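Local coordinates for D-isomer specific 2-hydroxyacid dehydrogenase family protein (PDB 5TX7) that probably catalyses the NAD(P)-dependent interconversion of D-2-hydroxy acids and 2-oxo acids, at residues V5-Y10 / P32-D37; V49-V54 / R68-L73; T75-V80 / V92-G97; T100-Q105 / W289-A294. One frame throughout, in Å; residues are numbered along the deposited sequence.

Contact 1: V5-Y10 / P32-D37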
loop_
_atom_site.group_PDB
_atom_site.type_symbol
_atom_site.label_atom_id
_atom_site.label_comp_id
_atom_site.label_asym_id
_atom_site.label_seq_id
_atom_site.Cartn_x
_atom_site.Cartn_y
_atom_site.Cartn_z
ATOM N N VAL A 5 24.259 -28.717 -1.073
ATOM C CA VAL A 5 23.608 -28.638 0.240
ATOM C C VAL A 5 23.149 -27.207 0.542
ATOM O O VAL A 5 23.955 -26.265 0.494
ATOM C CB VAL A 5 24.530 -29.139 1.363
ATOM C CG1 VAL A 5 23.843 -29.062 2.718
ATOM C CG2 VAL A 5 24.929 -30.580 1.090
ATOM N N ALA A 6 21.854 -27.059 0.847
ATOM C CA ALA A 6 21.303 -25.797 1.354
ATOM C C ALA A 6 21.193 -25.883 2.887
ATOM O O ALA A 6 20.442 -26.712 3.430
ATOM C CB ALA A 6 19.949 -25.516 0.724
ATOM N N LEU A 7 21.961 -25.041 3.570
ATOM C CA LEU A 7 22.051 -25.079 5.027
ATOM C C LEU A 7 20.891 -24.364 5.723
ATOM O O LEU A 7 20.579 -24.682 6.860
ATOM C CB LEU A 7 23.403 -24.516 5.507
ATOM C CG LEU A 7 24.638 -25.310 5.069
ATOM C CD1 LEU A 7 25.917 -24.568 5.433
ATOM C CD2 LEU A 7 24.651 -26.718 5.667
ATOM N N ASP A 8 20.266 -23.398 5.059
ATOM C CA ASP A 8 19.061 -22.765 5.603
ATOM C C ASP A 8 18.110 -22.345 4.507
ATOM O O ASP A 8 18.000 -21.178 4.191
ATOM C CB ASP A 8 19.410 -21.588 6.544
ATOM C CG ASP A 8 20.210 -20.482 5.868
ATOM O OD1 ASP A 8 20.956 -20.767 4.903
ATOM O OD2 ASP A 8 20.110 -19.318 6.329
ATOM N N GLY A 9 17.433 -23.332 3.934
ATOM C CA GLY A 9 16.558 -23.124 2.781
ATOM C C GLY A 9 15.113 -22.766 3.088
ATOM O O GLY A 9 14.349 -22.425 2.177
ATOM N N TYR A 10 14.720 -22.805 4.354
ATOM C CA TYR A 10 13.314 -22.592 4.689
ATOM C C TYR A 10 12.825 -21.189 4.313
ATOM O O TYR A 10 11.813 -21.069 3.639
ATOM C CB TYR A 10 13.047 -22.871 6.165
ATOM C CG TYR A 10 11.584 -22.772 6.527
ATOM C CD1 TYR A 10 10.657 -23.707 6.050
ATOM C CD2 TYR A 10 11.116 -21.733 7.305
ATOM C CE1 TYR A 10 9.309 -23.609 6.378
ATOM C CE2 TYR A 10 9.783 -21.627 7.639
ATOM C CZ TYR A 10 8.871 -22.559 7.179
ATOM O OH TYR A 10 7.531 -22.432 7.540
ATOM N N PRO A 32 16.234 -26.936 6.636
ATOM C CA PRO A 32 15.467 -25.714 6.795
ATOM C C PRO A 32 16.259 -24.613 7.478
ATOM O O PRO A 32 16.107 -23.440 7.143
ATOM C CB PRO A 32 14.248 -26.153 7.621
ATOM C CG PRO A 32 14.617 -27.412 8.263
ATOM C CD PRO A 32 15.679 -28.058 7.412
ATOM N N ARG A 33 17.070 -25.011 8.446
ATOM C CA ARG A 33 18.067 -24.148 9.078
ATOM C C ARG A 33 19.147 -25.035 9.679
ATOM O O ARG A 33 18.943 -26.256 9.834
ATOM C CB ARG A 33 17.431 -23.288 10.165
ATOM C CG ARG A 33 16.761 -24.066 11.265
ATOM C CD ARG A 33 15.739 -23.219 12.032
ATOM N NE ARG A 33 14.615 -22.756 11.210
ATOM C CZ ARG A 33 13.548 -23.480 10.852
ATOM N NH1 ARG A 33 13.425 -24.760 11.194
ATOM N NH2 ARG A 33 12.591 -22.922 10.098
ATOM N N THR A 34 20.282 -24.429 10.022
ATOM C CA THR A 34 21.397 -25.156 10.603
ATOM C C THR A 34 22.020 -24.407 11.777
ATOM O O THR A 34 22.576 -23.339 11.581
ATOM C CB THR A 34 22.455 -25.461 9.537
ATOM O OG1 THR A 34 21.902 -26.354 8.567
ATOM C CG2 THR A 34 23.681 -26.134 10.158
ATOM N N PRO A 35 21.947 -24.976 12.996
ATOM C CA PRO A 35 22.738 -24.358 14.096
ATOM C C PRO A 35 24.234 -24.515 13.871
ATOM O O PRO A 35 24.664 -25.400 13.138
ATOM C CB PRO A 35 22.272 -25.102 15.360
ATOM C CG PRO A 35 21.645 -26.361 14.875
ATOM C CD PRO A 35 21.164 -26.143 13.457
ATOM N N SER A 36 25.007 -23.641 14.496
ATOM C CA SER A 36 26.473 -23.553 14.302
ATOM C C SER A 36 27.254 -24.860 14.518
ATOM O O SER A 36 28.202 -25.152 13.777
ATOM C CB SER A 36 27.020 -22.505 15.265
ATOM O OG SER A 36 26.524 -22.773 16.570
ATOM N N ASP A 37 26.850 -25.638 15.522
ATOM C CA ASP A 37 27.507 -26.922 15.826
ATOM C C ASP A 37 27.241 -28.042 14.808
ATOM O O ASP A 37 27.875 -29.090 14.882
ATOM C CB ASP A 37 27.155 -27.403 17.245
ATOM C CG ASP A 37 25.654 -27.713 17.435
ATOM O OD1 ASP A 37 24.788 -26.964 16.930
ATOM O OD2 ASP A 37 25.352 -28.702 18.136
#
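Two loops meet at the C-terminal ends of neighbouring parallel strands, 3-6 and 27-30, in the sheet of the flavodoxin-like catalytic domain. Across them Thr34 OG1 donates to Leu7 O at 2.7 Å. The hydroxyl lies in the carbonyl plane and uses a lone pair, with a C=O...O angle of 128°. It gets there because OG1 stands anti to the carbonyl carbon of Thr34 (chi1 -65°), with its CB turned toward the other loop. Thr34 OG1 also bonds Arg42 NH1 of helix 39-43. Further along, Tyr10 N donates to Pro32 O at 3.2 Å, and Asp8 CA sends a C-H toward that oxygen at 3.4 Å. Tyr10 CB rests on Pro32 CB at 3.8 Å. The Tyr10 ring and the Arg33 side chain run side by side in the same direction. Arg33 NH2 comes within 3.4 Å of Tyr10 CD2, and the ring and guanidinium planes are 63° apart. Arg33 NE forms a salt bridge with Asp135 of the second subunit. Asp8 turns its carboxylate away, to the backbone N of Asn52 and Lys53. Backbone carbonyls thus tie the two loops together, while the arginine charge serves the dimer interface.

Contact 2: V49-V54 / R68-L73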
loop_
_atom_site.group_PDB
_atom_site.type_symbol
_atom_site.label_atom_id
_atom_site.label_comp_id
_atom_site.label_asym_id
_atom_site.label_seq_id
_atom_site.Cartn_x
_atom_site.Cartn_y
_atom_site.Cartn_z
ATOM N N VAL A 49 27.794 -25.425 -1.520
ATOM C CA VAL A 49 27.021 -25.076 -0.339
ATOM C C VAL A 49 26.209 -23.799 -0.633
ATOM O O VAL A 49 26.740 -22.813 -1.171
ATOM C CB VAL A 49 27.937 -24.878 0.893
ATOM C CG1 VAL A 49 27.228 -24.120 2.023
ATOM C CG2 VAL A 49 28.426 -26.219 1.390
ATOM N N LEU A 50 24.923 -23.826 -0.275
ATOM C CA LEU A 50 24.050 -22.642 -0.350
ATOM C C LEU A 50 23.755 -22.168 1.074
ATOM O O LEU A 50 23.358 -22.972 1.926
ATOM C CB LEU A 50 22.752 -22.975 -1.060
ATOM C CG LEU A 50 22.895 -23.673 -2.421
ATOM C CD1 LEU A 50 21.512 -24.077 -2.930
ATOM C CD2 LEU A 50 23.645 -22.772 -3.416
ATOM N N THR A 51 24.003 -20.885 1.329
ATOM C CA THR A 51 23.747 -20.286 2.623
ATOM C C THR A 51 23.055 -18.940 2.411
ATOM O O THR A 51 23.395 -18.196 1.504
ATOM C CB THR A 51 25.041 -20.088 3.444
ATOM O OG1 THR A 51 24.738 -19.432 4.678
ATOM C CG2 THR A 51 26.102 -19.245 2.697
ATOM N N ASN A 52 22.054 -18.661 3.232
ATOM C CA ASN A 52 21.468 -17.338 3.315
ATOM C C ASN A 52 22.178 -16.610 4.458
ATOM O O ASN A 52 22.935 -15.684 4.224
ATOM C CB ASN A 52 19.945 -17.433 3.519
ATOM C CG ASN A 52 19.231 -16.118 3.275
ATOM O OD1 ASN A 52 19.808 -15.044 3.411
ATOM N ND2 ASN A 52 17.957 -16.206 2.900
ATOM N N LYS A 53 21.947 -17.054 5.685
ATOM C CA LYS A 53 22.532 -16.426 6.871
ATOM C C LYS A 53 23.347 -17.388 7.734
ATOM O O LYS A 53 23.763 -17.012 8.824
ATOM C CB LYS A 53 21.422 -15.778 7.730
ATOM C CG LYS A 53 20.641 -14.672 7.055
ATOM C CD LYS A 53 21.500 -13.465 6.705
ATOM C CE LYS A 53 20.677 -12.363 6.033
ATOM N NZ LYS A 53 20.535 -12.574 4.561
ATOM N N VAL A 54 23.580 -18.616 7.274
ATOM C CA VAL A 54 24.437 -19.545 8.019
ATOM C C VAL A 54 25.889 -19.088 7.839
ATOM O O VAL A 54 26.339 -18.902 6.712
ATOM C CB VAL A 54 24.259 -20.993 7.563
ATOM C CG1 VAL A 54 25.265 -21.905 8.263
ATOM C CG2 VAL A 54 22.835 -21.454 7.868
ATOM N N ARG A 68 33.801 -26.862 -3.222
ATOM C CA ARG A 68 34.315 -26.181 -4.406
ATOM C C ARG A 68 33.623 -24.864 -4.738
ATOM O O ARG A 68 34.218 -24.052 -5.433
ATOM C CB ARG A 68 34.278 -27.122 -5.610
ATOM C CG ARG A 68 34.984 -28.463 -5.403
ATOM C CD ARG A 68 36.339 -28.377 -4.683
ATOM N NE ARG A 68 36.997 -29.683 -4.603
ATOM C CZ ARG A 68 38.233 -29.910 -4.158
ATOM N NH1 ARG A 68 39.004 -28.908 -3.728
ATOM N NH2 ARG A 68 38.715 -31.161 -4.165
ATOM N N PHE A 69 32.409 -24.618 -4.230
ATOM C CA PHE A 69 31.659 -23.402 -4.582
ATOM C C PHE A 69 30.598 -23.029 -3.555
ATOM O O PHE A 69 29.816 -23.879 -3.117
ATOM C CB PHE A 69 30.998 -23.579 -5.957
ATOM C CG PHE A 69 30.235 -22.371 -6.433
ATOM C CD1 PHE A 69 30.862 -21.132 -6.554
ATOM C CD2 PHE A 69 28.891 -22.470 -6.794
ATOM C CE1 PHE A 69 30.165 -20.021 -7.007
ATOM C CE2 PHE A 69 28.208 -21.350 -7.240
ATOM C CZ PHE A 69 28.840 -20.134 -7.345
ATOM N N VAL A 70 30.572 -21.753 -3.179
ATOM C CA VAL A 70 29.525 -21.243 -2.293
ATOM C C VAL A 70 28.661 -20.216 -3.020
ATOM O O VAL A 70 29.185 -19.270 -3.621
ATOM C CB VAL A 70 30.122 -20.623 -1.031
ATOM C CG1 VAL A 70 29.016 -20.058 -0.136
ATOM C CG2 VAL A 70 30.948 -21.671 -0.291
ATOM N N SER A 71 27.350 -20.417 -2.998
ATOM C CA SER A 71 26.439 -19.383 -3.477
ATOM C C SER A 71 25.600 -18.877 -2.305
ATOM O O SER A 71 25.018 -19.670 -1.559
ATOM C CB SER A 71 25.554 -19.891 -4.613
ATOM O OG SER A 71 25.048 -18.790 -5.368
ATOM N N VAL A 72 25.567 -17.559 -2.148
ATOM C CA VAL A 72 24.850 -16.924 -1.062
ATOM C C VAL A 72 23.479 -16.484 -1.552
ATOM O O VAL A 72 23.371 -15.796 -2.576
ATOM C CB VAL A 72 25.622 -15.713 -0.524
ATOM C CG1 VAL A 72 24.859 -15.048 0.621
ATOM C CG2 VAL A 72 27.006 -16.145 -0.072
ATOM N N LEU A 73 22.452 -16.841 -0.777
ATOM C CA LEU A 73 21.045 -16.648 -1.133
ATOM C C LEU A 73 20.571 -15.283 -0.648
ATOM O O LEU A 73 19.604 -15.158 0.111
ATOM C CB LEU A 73 20.187 -17.771 -0.530
ATOM C CG LEU A 73 20.581 -19.217 -0.844
ATOM C CD1 LEU A 73 19.824 -20.190 0.054
ATOM C CD2 LEU A 73 20.340 -19.526 -2.308
HETATM O O HOH W 1 17.575 -13.484 1.099
#
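Strands 49-51 and 69-72 run parallel, with axes 5.0 Å apart at closest and 22° between their directions. Val49 pairs with Val70, Leu50 with Ser71 and Thr51 with Val72. Four backbone hydrogen bonds join them, from Val49 N to Phe69 O, Ser71 N to Val49 O, Thr51 N to Ser71 O and Leu73 N to Thr51 O. The shortest, Leu73 N to Thr51 O, is 2.8 Å. On one face, Leu50 CD2 packs on Ser71 CB at 3.7 Å, and Leu50 CB meets Leu73 CD1 at 4.2 Å. Helix 292-310 covers these side chains, and its Asn305 bonds Ser71 OG. On the face of Val49, Thr51 CG2 touches Val70 CG1 at 4.1 Å. Thr51 OG1, anti to its own backbone nitrogen (chi1 177°), reaches forward to Val54 O at 2.6 Å and braces the turn after the strand. Asn52 CB lies against Leu73 CB. A water links the two residues, accepting from Asn52 ND2 and donating to Leu73 O at 2.8 Å. Lys53 NZ donates to Asn52 OD1, and Lys53 also makes a cation-pi contact with Trp136 of the second subunit. The pairing closes a beta-alpha-beta unit through helix 58-62, the repeating element of a parallel alpha/beta sheet.

Contact 3: T75-V80 / V92-G97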
loop_
_atom_site.group_PDB
_atom_site.type_symbol
_atom_site.label_atom_id
_atom_site.label_comp_id
_atom_site.label_asym_id
_atom_site.label_seq_id
_atom_site.Cartn_x
_atom_site.Cartn_y
_atom_site.Cartn_z
ATOM N N THR A 75 21.885 -10.715 -1.359
ATOM C CA THR A 75 22.833 -9.755 -1.904
ATOM C C THR A 75 23.991 -9.576 -0.920
ATOM O O THR A 75 25.151 -9.444 -1.323
ATOM C CB THR A 75 22.146 -8.401 -2.152
ATOM O OG1 THR A 75 20.942 -8.605 -2.915
ATOM C CG2 THR A 75 23.073 -7.470 -2.916
ATOM N N GLY A 76 23.662 -9.561 0.369
ATOM C CA GLY A 76 24.653 -9.482 1.427
ATOM C C GLY A 76 25.282 -10.814 1.740
ATOM O O GLY A 76 24.644 -11.862 1.638
ATOM N N TYR A 77 26.548 -10.766 2.123
ATOM C CA TYR A 77 27.341 -11.954 2.435
ATOM C C TYR A 77 28.224 -11.685 3.666
ATOM O O TYR A 77 29.324 -12.230 3.787
ATOM C CB TYR A 77 28.162 -12.377 1.196
ATOM C CG TYR A 77 28.903 -11.239 0.540
ATOM C CD1 TYR A 77 30.183 -10.864 0.973
ATOM C CD2 TYR A 77 28.332 -10.526 -0.502
ATOM C CE1 TYR A 77 30.854 -9.801 0.393
ATOM C CE2 TYR A 77 28.996 -9.462 -1.096
ATOM C CZ TYR A 77 30.260 -9.101 -0.650
ATOM O OH TYR A 77 30.930 -8.036 -1.231
ATOM N N ASP A 78 27.714 -10.879 4.601
ATOM C CA ASP A 78 28.518 -10.381 5.733
ATOM C C ASP A 78 28.934 -11.493 6.698
ATOM O O ASP A 78 29.945 -11.364 7.373
ATOM C CB ASP A 78 27.786 -9.249 6.493
ATOM C CG ASP A 78 28.759 -8.183 7.049
ATOM O OD1 ASP A 78 29.623 -7.677 6.282
ATOM O OD2 ASP A 78 28.661 -7.839 8.255
ATOM N N LYS A 79 28.154 -12.578 6.756
ATOM C CA LYS A 79 28.450 -13.742 7.608
ATOM C C LYS A 79 29.347 -14.810 6.932
ATOM O O LYS A 79 29.643 -15.828 7.534
ATOM C CB LYS A 79 27.141 -14.354 8.137
ATOM C CG LYS A 79 26.377 -13.408 9.074
ATOM C CD LYS A 79 25.009 -13.925 9.520
ATOM C CE LYS A 79 25.057 -14.666 10.860
ATOM N NZ LYS A 79 23.832 -15.487 11.146
ATOM N N VAL A 80 29.781 -14.567 5.696
ATOM C CA VAL A 80 30.680 -15.461 4.990
ATOM C C VAL A 80 32.052 -14.810 4.836
ATOM O O VAL A 80 32.170 -13.772 4.209
ATOM C CB VAL A 80 30.136 -15.799 3.588
ATOM C CG1 VAL A 80 31.080 -16.753 2.854
ATOM C CG2 VAL A 80 28.751 -16.431 3.705
ATOM N N VAL A 92 32.959 -17.432 -4.312
ATOM C CA VAL A 92 31.711 -17.172 -3.600
ATOM C C VAL A 92 30.889 -16.246 -4.475
ATOM O O VAL A 92 31.358 -15.163 -4.849
ATOM C CB VAL A 92 31.927 -16.521 -2.217
ATOM C CG1 VAL A 92 30.605 -16.329 -1.502
ATOM C CG2 VAL A 92 32.833 -17.387 -1.363
ATOM N N SER A 93 29.671 -16.671 -4.792
ATOM C CA SER A 93 28.751 -15.832 -5.547
ATOM C C SER A 93 27.577 -15.354 -4.684
ATOM O O SER A 93 27.160 -16.057 -3.746
ATOM C CB SER A 93 28.232 -16.597 -6.763
ATOM O OG SER A 93 29.265 -16.824 -7.703
ATOM N N ASN A 94 27.049 -14.170 -5.016
ATOM C CA ASN A 94 25.786 -13.687 -4.427
ATOM C C ASN A 94 24.738 -13.477 -5.514
ATOM O O ASN A 94 24.960 -13.864 -6.658
ATOM C CB ASN A 94 26.028 -12.418 -3.585
ATOM C CG ASN A 94 26.344 -11.194 -4.420
ATOM O OD1 ASN A 94 26.602 -11.272 -5.636
ATOM N ND2 ASN A 94 26.341 -10.046 -3.762
ATOM N N VAL A 95 23.597 -12.891 -5.147
ATOM C CA VAL A 95 22.553 -12.535 -6.094
ATOM C C VAL A 95 22.130 -11.080 -5.872
ATOM O O VAL A 95 21.350 -10.796 -4.953
ATOM C CB VAL A 95 21.314 -13.430 -5.921
ATOM C CG1 VAL A 95 20.284 -13.118 -7.005
ATOM C CG2 VAL A 95 21.699 -14.911 -5.924
ATOM N N PRO A 96 22.637 -10.147 -6.693
ATOM C CA PRO A 96 22.119 -8.772 -6.628
ATOM C C PRO A 96 20.817 -8.604 -7.415
ATOM O O PRO A 96 20.545 -9.382 -8.329
ATOM C CB PRO A 96 23.246 -7.940 -7.247
ATOM C CG PRO A 96 23.924 -8.874 -8.192
ATOM C CD PRO A 96 23.720 -10.289 -7.681
ATOM N N GLY A 97 20.008 -7.622 -7.027
ATOM C CA GLY A 97 18.832 -7.216 -7.805
ATOM C C GLY A 97 17.548 -8.033 -7.717
ATOM O O GLY A 97 16.526 -7.609 -8.252
#
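Asn94 ND2 donates to Thr75 O at 2.8 Å, the shorter of the two hydrogen bonds that join these loops. They lie at the C-terminal ends of strands 69-72 and 92-93, at one edge of the parallel sheet of the catalytic domain. The bond is in the carbonyl plane on a lone pair, with a C=O...N angle of 132°. It also lies close to the plane of the Asn94 amide. Asn94 CG sits between its backbone N and carbonyl carbon (chi1 71°), which swings the amide across to the other loop. The same ND2 stands at the edge of the Tyr77 ring, 3.8 Å from CE2. Ring and amide are steeply inclined to each other. Tyr77 also opens a type I turn that ends at Val80, with Val80 N bonded to Tyr77 O. Val318 and Val82 also pack against the Tyr77 side chain. A backbone bond from Asn94 to Asn316 ties this edge to the chain's C-terminal region. The Val95 side chain packs on Leu298, Ser301 and Thr302 of helix 292-310. Val80 and Val92 meet loosely through their CG1 methyls. The second hydrogen bond is made by the hydroxyl of Thr75. Its CG2 methyl lies 4.0 Å from Pro96 CA, and its OG1 donates to Val95 O at 3.0 Å, from 24° off the carbonyl plane.

Contact 4: T100-Q105 / W289-A294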
loop_
_atom_site.group_PDB
_atom_site.type_symbol
_atom_site.label_atom_id
_atom_site.label_comp_id
_atom_site.label_asym_id
_atom_site.label_seq_id
_atom_site.Cartn_x
_atom_site.Cartn_y
_atom_site.Cartn_z
ATOM N N THR A 100 14.464 -5.892 -5.744
ATOM C CA THR A 100 14.252 -4.465 -5.992
ATOM C C THR A 100 12.791 -4.072 -5.851
ATOM O O THR A 100 12.445 -3.128 -5.153
ATOM C CB THR A 100 14.714 -4.080 -7.418
ATOM O OG1 THR A 100 16.111 -4.373 -7.570
ATOM C CG2 THR A 100 14.464 -2.594 -7.703
ATOM N N ASP A 101 11.923 -4.808 -6.516
ATOM C CA ASP A 101 10.500 -4.497 -6.481
ATOM C C ASP A 101 9.851 -4.881 -5.159
ATOM O O ASP A 101 8.963 -4.175 -4.680
ATOM C CB ASP A 101 9.798 -5.190 -7.630
ATOM C CG ASP A 101 10.202 -4.612 -8.987
ATOM O OD1 ASP A 101 9.931 -3.409 -9.198
ATOM O OD2 ASP A 101 10.764 -5.359 -9.831
ATOM N N SER A 102 10.288 -6.003 -4.577
ATOM C CA SER A 102 9.791 -6.441 -3.281
ATOM C C SER A 102 10.025 -5.346 -2.244
ATOM O O SER A 102 9.096 -4.951 -1.536
ATOM C CB SER A 102 10.475 -7.732 -2.850
ATOM O OG SER A 102 9.795 -8.341 -1.760
ATOM N N VAL A 103 11.250 -4.820 -2.207
ATOM C CA VAL A 103 11.638 -3.833 -1.196
ATOM C C VAL A 103 10.948 -2.495 -1.415
ATOM O O VAL A 103 10.331 -1.961 -0.475
ATOM C CB VAL A 103 13.183 -3.687 -1.087
ATOM C CG1 VAL A 103 13.592 -2.542 -0.169
ATOM C CG2 VAL A 103 13.777 -4.999 -0.525
ATOM N N ALA A 104 11.028 -1.964 -2.636
ATOM C CA ALA A 104 10.346 -0.715 -2.986
ATOM C C ALA A 104 8.838 -0.727 -2.664
ATOM O O ALA A 104 8.305 0.216 -2.123
ATOM C CB ALA A 104 10.558 -0.405 -4.452
ATOM N N GLN A 105 8.159 -1.804 -3.011
ATOM C CA GLN A 105 6.762 -1.963 -2.632
ATOM C C GLN A 105 6.523 -2.067 -1.126
ATOM O O GLN A 105 5.465 -1.637 -0.648
ATOM C CB GLN A 105 6.144 -3.163 -3.346
ATOM C CG GLN A 105 6.031 -2.879 -4.837
ATOM C CD GLN A 105 5.477 -4.015 -5.644
ATOM O OE1 GLN A 105 4.708 -4.849 -5.148
ATOM N NE2 GLN A 105 5.862 -4.059 -6.909
ATOM N N TRP A 289 12.408 -7.991 1.609
ATOM C CA TRP A 289 13.006 -8.784 0.506
ATOM C C TRP A 289 12.216 -9.984 0.022
ATOM O O TRP A 289 12.588 -10.597 -0.988
ATOM C CB TRP A 289 14.372 -9.336 0.965
ATOM C CG TRP A 289 14.226 -10.348 2.093
ATOM C CD1 TRP A 289 14.070 -10.075 3.423
ATOM C CD2 TRP A 289 14.169 -11.781 1.970
ATOM N NE1 TRP A 289 13.931 -11.246 4.131
ATOM C CE2 TRP A 289 13.982 -12.305 3.266
ATOM C CE3 TRP A 289 14.267 -12.670 0.889
ATOM C CZ2 TRP A 289 13.908 -13.678 3.522
ATOM C CZ3 TRP A 289 14.174 -14.040 1.138
ATOM C CH2 TRP A 289 13.990 -14.534 2.449
ATOM N N ALA A 290 11.168 -10.356 0.747
ATOM C CA ALA A 290 10.687 -11.745 0.762
ATOM C C ALA A 290 9.405 -12.045 0.003
ATOM O O ALA A 290 8.722 -13.022 0.338
ATOM C CB ALA A 290 10.537 -12.184 2.199
ATOM N N SER A 291 9.061 -11.264 -1.024
ATOM C CA SER A 291 7.881 -11.600 -1.818
ATOM C C SER A 291 8.108 -12.934 -2.544
ATOM O O SER A 291 9.254 -13.296 -2.844
ATOM C CB SER A 291 7.559 -10.530 -2.848
ATOM O OG SER A 291 8.499 -10.574 -3.917
ATOM N N ARG A 292 7.025 -13.651 -2.829
ATOM C CA ARG A 292 7.148 -14.919 -3.534
ATOM C C ARG A 292 7.850 -14.753 -4.896
ATOM O O ARG A 292 8.623 -15.610 -5.286
ATOM C CB ARG A 292 5.795 -15.602 -3.705
ATOM C CG ARG A 292 5.911 -16.995 -4.312
ATOM C CD ARG A 292 4.807 -17.942 -3.919
ATOM N NE ARG A 292 3.542 -17.303 -4.144
ATOM C CZ ARG A 292 3.013 -17.106 -5.347
ATOM N NH1 ARG A 292 3.634 -17.528 -6.468
ATOM N NH2 ARG A 292 1.842 -16.473 -5.430
ATOM N N THR A 293 7.586 -13.644 -5.592
ATOM C CA THR A 293 8.286 -13.316 -6.833
ATOM C C THR A 293 9.804 -13.153 -6.673
ATOM O O THR A 293 10.575 -13.646 -7.499
ATOM C CB THR A 293 7.706 -12.038 -7.442
ATOM O OG1 THR A 293 6.325 -12.269 -7.741
ATOM C CG2 THR A 293 8.438 -11.628 -8.718
ATOM N N ALA A 294 10.220 -12.445 -5.627
ATOM C CA ALA A 294 11.635 -12.193 -5.394
ATOM C C ALA A 294 12.385 -13.480 -5.036
ATOM O O ALA A 294 13.490 -13.707 -5.501
ATOM C CB ALA A 294 11.815 -11.141 -4.301
#
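Ser102 is the first residue of the 100-105 segment to meet the 289-294 segment, and its side chain carries most of the contact. This is where the start of helix 100-116 packs against the start of helix 292-310, the two long helices that lie between the catalytic and NAD-binding domains in this family. Ser102 OG, anti to the backbone N, accepts from Ser291 N at 3.1 Å, with an N-H...O angle of 152°. The same hydroxyl donates to Ala288 O, just before the segment, so it accepts one bond and gives another. Ser102 CB rests on Ala294 CB at 3.9 Å. Next in sequence, Val103 lays CG2 against the backbone of Trp289, 3.9 Å from its N. The CB of Trp289 points away from the helix. Ala290 CB covers one face of the indole, 3.6 Å above the plane, and Trp136 of the second subunit meets the ring with planes about 20° apart. Ser291 is the N-cap of helix 292-310 and also bonds Glu145 of the second subunit. Its OG accepts from Ala294 N at 3.1 Å, with an N-H...O angle of 156°.

Overall arrangement
Contacts 1, 2 and 3 follow one another along the chain and share the five-stranded parallel sheet of the catalytic domain. Contacts 1 and 2 touch, with centres 10 Å apart, through neighbouring strands 3-6 and 48-51. Contacts 2 and 3 touch as well, with centres 8 Å apart, through strands 69-72 and 92-93. Contact 4 stands off the sheet, about 17 Å from contact 3 between centres and 23 Å from contact 1. The chain passes directly on from contact 3 to helix 100-116. The second segment of contact 4 follows its first by 184 residues, after the seven-stranded NAD-binding sheet. Contact 4 thus lies where the two domains connect. Contacts 1, 2 and 4 also reach the second subunit.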